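Ribonuclease T2 (Homo sapiens, PDB 3T0O) cleaves single-stranded RNA, preferentially between purine and uridine residues, and so degrades microbial RNA into fragments that are sensed by TLR8 in innate immunity. Local coordinates at residues A[12-18]-A[173-179]; A[121-127]-A[148-152]. All blocks are in the same frame, centred on the assembly; numbering follows the deposited sequence. Where two conformers were deposited one is given.

Overall arrangement
Contact 1 pairs two antiparallel strands, 12-18 and 173-179, close to the middle of the chain; contact 2 joins the junction of helices 107-121 and 123-129 to the end of helix 141-152, with its centre about 12 Å from that of contact 1. The two touch through the face of the sheet that carries Met15, Gln17, Ile175 and Leu177: Leu177 CD1 lies 3.9 Å from Tyr152 CE2, and Met15 CG lies 3.9 Å from Leu121 CD1. The other face looks to the predicted active-site residue His41, whose side chain is about 3 Å from that of Gln174 at the nearest atoms, against about 10 Å from that of Leu123.

Contact 1: A[12-18]-A[173-179]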
ATOM      1  N   LYS A  12      15.526   5.350  -0.329  1.00 18.72           N
ATOM      2  CA  LYS A  12      14.288   5.639  -1.067  1.00 17.54           C
ATOM      3  C   LYS A  12      13.080   5.266  -0.250  1.00 15.94           C
ATOM      4  O   LYS A  12      13.127   4.502   0.731  1.00 15.82           O
ATOM      5  CB  LYS A  12      14.250   4.868  -2.413  1.00 17.89           C
ATOM      6  CG  LYS A  12      14.059   3.398  -2.169  1.00 21.02           C
ATOM      7  CD  LYS A  12      14.390   2.608  -3.448  1.00 27.31           C
ATOM      8  CE  LYS A  12      14.233   1.134  -3.165  1.00 30.56           C
ATOM      9  NZ  LYS A  12      15.545   0.603  -2.757  1.00 30.60           N
ATOM     10  N   LEU A  13      11.941   5.754  -0.711  1.00 14.58           N
ATOM     11  CA  LEU A  13      10.684   5.420  -0.101  1.00 13.14           C
ATOM     12  C   LEU A  13       9.962   4.385  -0.952  1.00 14.35           C
ATOM     13  O   LEU A  13      10.172   4.358  -2.154  1.00 15.73           O
ATOM     14  CB  LEU A  13       9.816   6.689  -0.004  1.00 14.24           C
ATOM     15  CG  LEU A  13      10.358   7.660   1.041  1.00 14.47           C
ATOM     16  CD1 LEU A  13       9.782   9.060   0.745  1.00 17.37           C
ATOM     17  CD2 LEU A  13       9.965   7.113   2.452  1.00 15.72           C
ATOM     18  N   ILE A  14       9.093   3.586  -0.335  1.00 13.88           N
ATOM     19  CA  ILE A  14       8.266   2.653  -1.105  1.00 12.54           C
ATOM     20  C   ILE A  14       6.810   2.921  -0.780  1.00 11.22           C
ATOM     21  O   ILE A  14       6.425   2.841   0.406  1.00 12.01           O
ATOM     22  CB  ILE A  14       8.646   1.218  -0.749  1.00 12.76           C
ATOM     23  CG1 ILE A  14      10.111   0.937  -0.949  1.00 17.36           C
ATOM     24  CG2 ILE A  14       7.833   0.234  -1.684  1.00 12.74           C
ATOM     25  CD1 ILE A  14      10.550  -0.384  -0.234  1.00 20.77           C
ATOM     26  N   MET A  15       6.012   3.333  -1.785  1.00 10.51           N
ATOM     27  CA  MET A  15       4.583   3.510  -1.553  0.50 10.20           C
ATOM     28  C   MET A  15       3.962   2.139  -1.791  1.00  8.36           C
ATOM     29  O   MET A  15       4.059   1.591  -2.875  1.00 10.10           O
ATOM     30  CB  MET A  15       3.974   4.516  -2.514  0.50 11.54           C
ATOM     31  CG  MET A  15       2.439   4.488  -2.498  0.50 13.98           C
ATOM     32  SD  MET A  15       1.681   4.916  -0.884  0.50 22.63           S
ATOM     33  CE  MET A  15      -0.028   5.164  -1.287  0.50 26.18           C
ATOM     34  N   VAL A  16       3.321   1.578  -0.766  1.00  7.53           N
ATOM     35  CA  VAL A  16       2.861   0.195  -0.788  1.00  6.58           C
ATOM     36  C   VAL A  16       1.362   0.248  -0.736  1.00  7.51           C
ATOM     37  O   VAL A  16       0.761   0.849   0.189  1.00  7.92           O
ATOM     38  CB  VAL A  16       3.364  -0.498   0.483  1.00  7.99           C
ATOM     39  CG1 VAL A  16       2.901  -1.981   0.423  1.00  9.18           C
ATOM     40  CG2 VAL A  16       4.894  -0.361   0.502  1.00 11.45           C
ATOM     41  N   GLN A  17       0.676  -0.358  -1.726  1.00  7.42           N
ATOM     42  CA  GLN A  17      -0.776  -0.380  -1.770  1.00  6.20           C
ATOM     43  C   GLN A  17      -1.179  -1.857  -1.899  1.00  7.73           C
ATOM     44  O   GLN A  17      -0.451  -2.643  -2.475  1.00  7.37           O
ATOM     45  CB  GLN A  17      -1.253   0.380  -2.996  1.00  6.78           C
ATOM     46  CG  GLN A  17      -0.948   1.870  -2.861  1.00  9.20           C
ATOM     47  CD  GLN A  17      -1.311   2.651  -4.086  1.00 10.57           C
ATOM     48  OE1 GLN A  17      -0.455   2.889  -4.985  1.00 12.64           O
ATOM     49  NE2 GLN A  17      -2.535   2.972  -4.204  1.00  7.63           N
ATOM     50  N   HIS A  18      -2.313  -2.188  -1.318  1.00  6.43           N
ATOM     51  CA  HIS A  18      -2.736  -3.597  -1.303  1.00  6.09           C
ATOM     52  C   HIS A  18      -4.196  -3.758  -1.630  1.00  7.27           C
ATOM     53  O   HIS A  18      -4.948  -2.816  -1.588  1.00  7.80           O
ATOM     54  CB  HIS A  18      -2.276  -4.324  -0.029  1.00  8.28           C
ATOM     55  CG  HIS A  18      -2.745  -3.672   1.252  1.00  6.50           C
ATOM     56  ND1 HIS A  18      -2.197  -4.068   2.458  1.00  8.65           N
ATOM     57  CD2 HIS A  18      -3.610  -2.669   1.511  1.00  8.71           C
ATOM     58  CE1 HIS A  18      -2.796  -3.384   3.421  1.00  8.90           C
ATOM     59  NE2 HIS A  18      -3.593  -2.478   2.875  1.00  8.14           N
ATOM     60  N   GLY A 173      -1.795  -9.295  -4.480  1.00  8.19           N
ATOM     61  CA  GLY A 173      -2.106  -8.693  -3.163  1.00  8.72           C
ATOM     62  C   GLY A 173      -1.553  -7.293  -3.010  1.00  7.42           C
ATOM     63  O   GLY A 173      -2.138  -6.549  -2.266  1.00  8.01           O
ATOM     64  N   GLN A 174      -0.400  -6.998  -3.630  1.00  8.28           N
ATOM     65  CA  GLN A 174       0.278  -5.732  -3.196  1.00  7.50           C
ATOM     66  C   GLN A 174       1.090  -5.183  -4.343  1.00  8.71           C
ATOM     67  O   GLN A 174       1.718  -5.951  -5.054  1.00  9.41           O
ATOM     68  CB  GLN A 174       1.118  -6.052  -1.935  1.00  9.00           C
ATOM     69  CG  GLN A 174       1.827  -4.805  -1.368  1.00  8.20           C
ATOM     70  CD  GLN A 174       2.174  -5.104   0.109  1.00  8.33           C
ATOM     71  OE1 GLN A 174       1.345  -4.842   0.958  1.00 10.95           O
ATOM     72  NE2 GLN A 174       3.374  -5.528   0.345  1.00 14.23           N
ATOM     73  N   ILE A 175       1.034  -3.860  -4.529  1.00  7.79           N
ATOM     74  CA  ILE A 175       1.792  -3.213  -5.599  1.00  7.88           C
ATOM     75  C   ILE A 175       2.605  -2.133  -4.958  1.00  8.93           C
ATOM     76  O   ILE A 175       2.075  -1.333  -4.165  1.00  9.72           O
ATOM     77  CB  ILE A 175       0.848  -2.677  -6.605  1.00  7.53           C
ATOM     78  CG1 ILE A 175       0.145  -3.851  -7.361  1.00 10.10           C
ATOM     79  CG2 ILE A 175       1.578  -1.654  -7.545  1.00  9.75           C
ATOM     80  CD1 ILE A 175      -0.974  -3.358  -8.347  1.00 11.17           C
ATOM     81  N   GLU A 176       3.881  -2.158  -5.220  1.00  9.62           N
ATOM     82  CA  GLU A 176       4.859  -1.211  -4.591  1.00 10.32           C
ATOM     83  C   GLU A 176       5.433  -0.349  -5.673  1.00 10.83           C
ATOM     84  O   GLU A 176       5.813  -0.828  -6.734  1.00 11.46           O
ATOM     85  CB  GLU A 176       5.978  -1.925  -3.863  1.00 11.17           C
ATOM     86  CG  GLU A 176       5.343  -2.857  -2.798  1.00 10.13           C
ATOM     87  CD  GLU A 176       6.362  -3.490  -1.955  1.00 17.59           C
ATOM     88  OE1 GLU A 176       7.516  -3.483  -2.337  1.00 22.77           O
ATOM     89  OE2 GLU A 176       5.983  -4.047  -0.913  1.00 23.71           O
ATOM     90  N   LEU A 177       5.517   0.959  -5.399  1.00 10.23           N
ATOM     91  CA  LEU A 177       6.132   1.925  -6.347  1.00 11.20           C
ATOM     92  C   LEU A 177       7.160   2.687  -5.511  1.00 12.09           C
ATOM     93  O   LEU A 177       6.851   3.222  -4.440  1.00 12.46           O
ATOM     94  CB  LEU A 177       5.113   2.919  -6.900  1.00 12.42           C
ATOM     95  CG  LEU A 177       4.079   2.255  -7.855  1.00 11.28           C
ATOM     96  CD1 LEU A 177       2.799   3.095  -7.947  1.00 14.35           C
ATOM     97  CD2 LEU A 177       4.783   2.082  -9.211  1.00 15.12           C
ATOM     98  N   CYS A 178       8.384   2.750  -6.020  1.00 12.68           N
ATOM     99  CA  CYS A 178       9.423   3.461  -5.271  1.00 13.18           C
ATOM    100  C   CYS A 178       9.375   4.952  -5.591  1.00 14.21           C
ATOM    101  O   CYS A 178       9.014   5.378  -6.683  1.00 14.82           O
ATOM    102  CB  CYS A 178      10.786   2.893  -5.579  1.00 14.43           C
ATOM    103  SG  CYS A 178      10.899   1.261  -4.738  1.00 18.99           S
ATOM    104  N   LEU A 179       9.774   5.738  -4.594  1.00 13.79           N
ATOM    105  CA  LEU A 179       9.655   7.210  -4.657  1.00 13.44           C
ATOM    106  C   LEU A 179      10.908   7.834  -4.111  1.00 15.82           C
ATOM    107  O   LEU A 179      11.563   7.295  -3.207  1.00 17.31           O
ATOM    108  CB  LEU A 179       8.450   7.715  -3.815  1.00 13.20           C
ATOM    109  CG  LEU A 179       7.099   7.159  -4.207  1.00 14.54           C
ATOM    110  CD1 LEU A 179       6.083   7.627  -3.157  1.00 14.97           C
ATOM    111  CD2 LEU A 179       6.684   7.642  -5.566  1.00 17.13           C
TER
HETATM  112  O   HOH W   1      -0.538  -6.237   2.530  1.00  7.35           O
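Val16 and Gln174 meet closely on one face of the antiparallel strand pair 12-18 and 173-179. With chi1 at -178°, CG1 of Val16 swings opposite the backbone N and lies against the amide of Gln174, 3.2 Å from Gln174 CD. Alongside, Glu176 runs in the same direction as Val16, and Ile14 CG2 packs 3.6 Å from Glu176 CB. Farther along this face, toward Lys12, Cys178 SG touches both the aliphatic chain of Lys12 (Lys12 CE 3.7 Å away) and Ile14 CG1; the same sulfur forms the disulfide with Cys189, while Lys12 NZ goes on to a salt bridge with Asp46. The other face is apolar along Leu13, Met15 and Leu179, where Leu179 CD1 sits 3.8 Å from Met15 CB.

Six backbone bonds hold the strands in register, two at each of the pairs Leu13-Leu179, Met15-Leu177 and Gln17-Ile175; Met15 N to Leu177 O is 2.8 Å. Between them CA-H...O contacts fill in, such as Glu176 CA to Met15 O.

At the His18 end, a water at the edge of the His18 ring, in its plane, lies 2.7 Å from His18 ND1 and donates to Gln174 OE1 at 2.8 Å. Ring and amide planes are 29° apart. Gln174 OE1 also bonds His41 ND1, and Gln174 NE2 hydrogen-bonds Gln159 OE1, so both ends of the amide are held and its rotation is fixed. With His18 stacked on His41 as well, this end of the strand pair is consistent with a second shell that orients the predicted catalytic histidine.

Contact 2: A[121-127]-A[148-152]; sequences LDLNSVL and LARVY
The axes of helices 123-127 and 148-152 pass 11.1 Å apart at 118°, and the two segments touch from Leu121 against Tyr152 to Leu127 against Leu148. The first runs from the end of helix 107-121 through Asp122 into helix 123-129; the other is the last turn of helix 141-152. Asp122, with positive phi (40°), leaves the preceding helix and N-caps the next: Asp122 OD1 takes Ser125 N, and Asp122 OD2 takes Ser125 OG, both from above the carboxylate plane.

Tyr152 OH donates to Leu121 O at 2.7 Å, approaching from above the carbonyl plane, though that oxygen lies in the plane of the tyrosine ring at its edge. Leu121 CD2 lies off the ring plane beside Tyr152 CE1, 3.9 Å away, on the side opposite Val151 CG1, which sits over the ring centre, 4.2 Å above the plane. Val126 points at the partner helix. Its chi1 of 165° sets CG1 opposite the backbone N, where Val126 CG1 packs 3.5 Å from Leu148 CD2 and meets Val151 CG1 tip to tip, while Val126 CG2 comes 3.6 Å from Tyr152 OH. Leu148 CD2 is also met by Leu127 CD2, at 3.8 Å, and by Leu123 CD1.

Both segments pack on the central sheet: Leu123 and Leu148 rest on Ile175, Leu121, the last residue of helix 107-121, on Met15, and Tyr152 on Leu177 and Leu186, while the loop residue Trp38 packs against Leu123 and Leu127.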
ATOM      1  N   LEU A 121      -1.086   9.148  -7.364  1.00 11.88           N
ATOM      2  CA  LEU A 121      -0.784   7.994  -8.151  1.00 10.84           C
ATOM      3  C   LEU A 121      -2.034   7.373  -8.778  1.00 11.28           C
ATOM      4  O   LEU A 121      -2.055   6.894  -9.941  1.00 10.24           O
ATOM      5  CB  LEU A 121      -0.133   6.943  -7.260  1.00 12.07           C
ATOM      6  CG  LEU A 121       1.245   7.464  -6.852  1.00 15.09           C
ATOM      7  CD1 LEU A 121       1.742   6.523  -5.724  1.00 15.81           C
ATOM      8  CD2 LEU A 121       2.275   7.476  -8.027  1.00 17.81           C
ATOM      9  N   ASP A 122      -3.149   7.429  -7.999  1.00 10.61           N
ATOM     10  CA  ASP A 122      -4.412   6.845  -8.456  1.00  9.66           C
ATOM     11  C   ASP A 122      -4.313   5.519  -9.175  1.00 10.27           C
ATOM     12  O   ASP A 122      -4.769   5.363 -10.311  1.00 11.65           O
ATOM     13  CB  ASP A 122      -5.253   7.856  -9.201  1.00 11.42           C
ATOM     14  CG  ASP A 122      -6.763   7.446  -9.196  1.00 12.02           C
ATOM     15  OD1 ASP A 122      -7.092   6.367  -8.635  1.00 15.53           O
ATOM     16  OD2 ASP A 122      -7.511   8.268  -9.756  1.00 17.63           O
ATOM     17  N   LEU A 123      -3.726   4.575  -8.443  1.00  9.52           N
ATOM     18  CA  LEU A 123      -3.563   3.237  -8.980  1.00  9.05           C
ATOM     19  C   LEU A 123      -4.873   2.593  -9.378  1.00 10.25           C
ATOM     20  O   LEU A 123      -4.928   1.939 -10.374  1.00 10.70           O
ATOM     21  CB  LEU A 123      -2.822   2.412  -7.913  1.00 10.22           C
ATOM     22  CG  LEU A 123      -2.817   0.896  -8.196  1.00  9.57           C
ATOM     23  CD1 LEU A 123      -1.916   0.556  -9.428  1.00 11.31           C
ATOM     24  CD2 LEU A 123      -2.275   0.235  -6.912  1.00 12.26           C
ATOM     25  N   ASN A 124      -5.921   2.858  -8.633  1.00 10.95           N
ATOM     26  CA  ASN A 124      -7.215   2.328  -8.972  1.00 11.19           C
ATOM     27  C   ASN A 124      -7.701   2.793 -10.352  1.00 11.65           C
ATOM     28  O   ASN A 124      -8.138   1.939 -11.161  1.00 12.95           O
ATOM     29  CB  ASN A 124      -8.195   2.698  -7.923  1.00 12.69           C
ATOM     30  CG  ASN A 124      -8.010   1.860  -6.728  1.00 11.95           C
ATOM     31  OD1 ASN A 124      -8.315   0.666  -6.805  1.00 13.39           O
ATOM     32  ND2 ASN A 124      -7.583   2.459  -5.610  1.00 13.82           N
ATOM     33  N   SER A 125      -7.598   4.079 -10.634  1.00 10.87           N
ATOM     34  CA  SER A 125      -8.067   4.555 -11.950  1.00 11.69           C
ATOM     35  C   SER A 125      -7.143   4.052 -13.024  1.00 12.46           C
ATOM     36  O   SER A 125      -7.627   3.753 -14.105  1.00 15.34           O
ATOM     37  CB  SER A 125      -8.140   6.078 -12.012  1.00 14.19           C
ATOM     38  OG  SER A 125      -9.158   6.470 -11.128  1.00 17.93           O
ATOM     39  N   VAL A 126      -5.860   3.983 -12.738  1.00 12.62           N
ATOM     40  CA  VAL A 126      -4.893   3.516 -13.726  1.00 13.77           C
ATOM     41  C   VAL A 126      -5.224   2.120 -14.208  1.00 12.20           C
ATOM     42  O   VAL A 126      -5.317   1.868 -15.442  1.00 15.58           O
ATOM     43  CB  VAL A 126      -3.523   3.605 -13.150  1.00 13.23           C
ATOM     44  CG1 VAL A 126      -2.512   2.843 -13.926  1.00 16.46           C
ATOM     45  CG2 VAL A 126      -3.161   5.073 -13.056  1.00 17.41           C
ATOM     46  N   LEU A 127      -5.475   1.224 -13.225  1.00 11.84           N
ATOM     47  CA  LEU A 127      -5.738  -0.142 -13.609  1.00 12.27           C
ATOM     48  C   LEU A 127      -7.022  -0.213 -14.416  1.00 12.37           C
ATOM     49  O   LEU A 127      -7.087  -0.910 -15.446  1.00 14.10           O
ATOM     50  CB  LEU A 127      -5.846  -1.023 -12.325  1.00 10.88           C
ATOM     51  CG  LEU A 127      -4.462  -1.283 -11.772  1.00 11.22           C
ATOM     52  CD1 LEU A 127      -4.730  -1.924 -10.342  1.00 14.69           C
ATOM     53  CD2 LEU A 127      -3.596  -2.209 -12.592  1.00 13.92           C
ATOM     54  N   LEU A 148       1.554  -1.008 -15.686  1.00 15.99           N
ATOM     55  CA  LEU A 148       1.992  -0.051 -14.694  1.00 16.28           C
ATOM     56  C   LEU A 148       3.332   0.579 -15.014  1.00 15.07           C
ATOM     57  O   LEU A 148       3.550   1.774 -14.792  1.00 17.14           O
ATOM     58  CB  LEU A 148       1.969  -0.663 -13.305  1.00 16.93           C
ATOM     59  CG  LEU A 148       0.542  -1.101 -13.042  1.00 17.56           C
ATOM     60  CD1 LEU A 148       0.621  -1.724 -11.666  1.00 23.21           C
ATOM     61  CD2 LEU A 148      -0.561   0.012 -13.045  1.00 20.28           C
ATOM     62  N   ALA A 149       4.251  -0.166 -15.612  1.00 14.20           N
ATOM     63  CA  ALA A 149       5.480   0.460 -16.032  1.00 16.68           C
ATOM     64  C   ALA A 149       5.290   1.512 -17.080  1.00 17.29           C
ATOM     65  O   ALA A 149       5.986   2.534 -17.071  1.00 20.16           O
ATOM     66  CB  ALA A 149       6.447  -0.641 -16.485  1.00 17.16           C
ATOM     67  N   ARG A 150       4.365   1.296 -17.995  1.00 16.59           N
ATOM     68  CA  ARG A 150       4.116   2.327 -19.038  1.00 18.06           C
ATOM     69  C   ARG A 150       3.511   3.560 -18.400  1.00 18.57           C
ATOM     70  O   ARG A 150       3.933   4.678 -18.681  1.00 19.77           O
ATOM     71  CB  ARG A 150       3.210   1.769 -20.114  1.00 20.05           C
ATOM     72  CG  ARG A 150       2.617   2.807 -21.058  1.00 25.61           C
ATOM     73  CD  ARG A 150       3.389   2.993 -22.262  1.00 27.81           C
ATOM     74  NE  ARG A 150       2.770   4.040 -23.039  1.00 29.46           N
ATOM     75  CZ  ARG A 150       2.715   4.065 -24.372  1.00 34.87           C
ATOM     76  NH1 ARG A 150       3.219   3.062 -25.101  1.00 37.30           N
ATOM     77  NH2 ARG A 150       2.118   5.094 -24.979  1.00 32.23           N
ATOM     78  N   VAL A 151       2.528   3.371 -17.552  1.00 15.38           N
ATOM     79  CA  VAL A 151       1.834   4.552 -16.964  1.00 15.64           C
ATOM     80  C   VAL A 151       2.712   5.318 -16.008  1.00 14.62           C
ATOM     81  O   VAL A 151       2.828   6.537 -16.119  1.00 15.75           O
ATOM     82  CB  VAL A 151       0.559   4.120 -16.262  1.00 14.74           C
ATOM     83  CG1 VAL A 151      -0.046   5.297 -15.431  1.00 17.58           C
ATOM     84  CG2 VAL A 151      -0.457   3.634 -17.327  1.00 16.05           C
ATOM     85  N   TYR A 152       3.387   4.601 -15.096  1.00 14.52           N
ATOM     86  CA  TYR A 152       4.208   5.316 -14.124  1.00 14.32           C
ATOM     87  C   TYR A 152       5.641   5.576 -14.530  1.00 16.20           C
ATOM     88  O   TYR A 152       6.334   6.362 -13.876  1.00 16.53           O
ATOM     89  CB  TYR A 152       4.216   4.530 -12.805  1.00 13.13           C
ATOM     90  CG  TYR A 152       2.868   4.530 -12.164  1.00 11.34           C
ATOM     91  CD1 TYR A 152       2.246   5.711 -11.838  1.00 14.23           C
ATOM     92  CD2 TYR A 152       2.202   3.375 -11.930  1.00 11.51           C
ATOM     93  CE1 TYR A 152       0.958   5.699 -11.226  1.00 10.21           C
ATOM     94  CE2 TYR A 152       0.931   3.347 -11.315  1.00  9.57           C
ATOM     95  CZ  TYR A 152       0.330   4.506 -10.999  1.00 10.86           C
ATOM     96  OH  TYR A 152      -0.885   4.458 -10.378  1.00 12.99           O
TER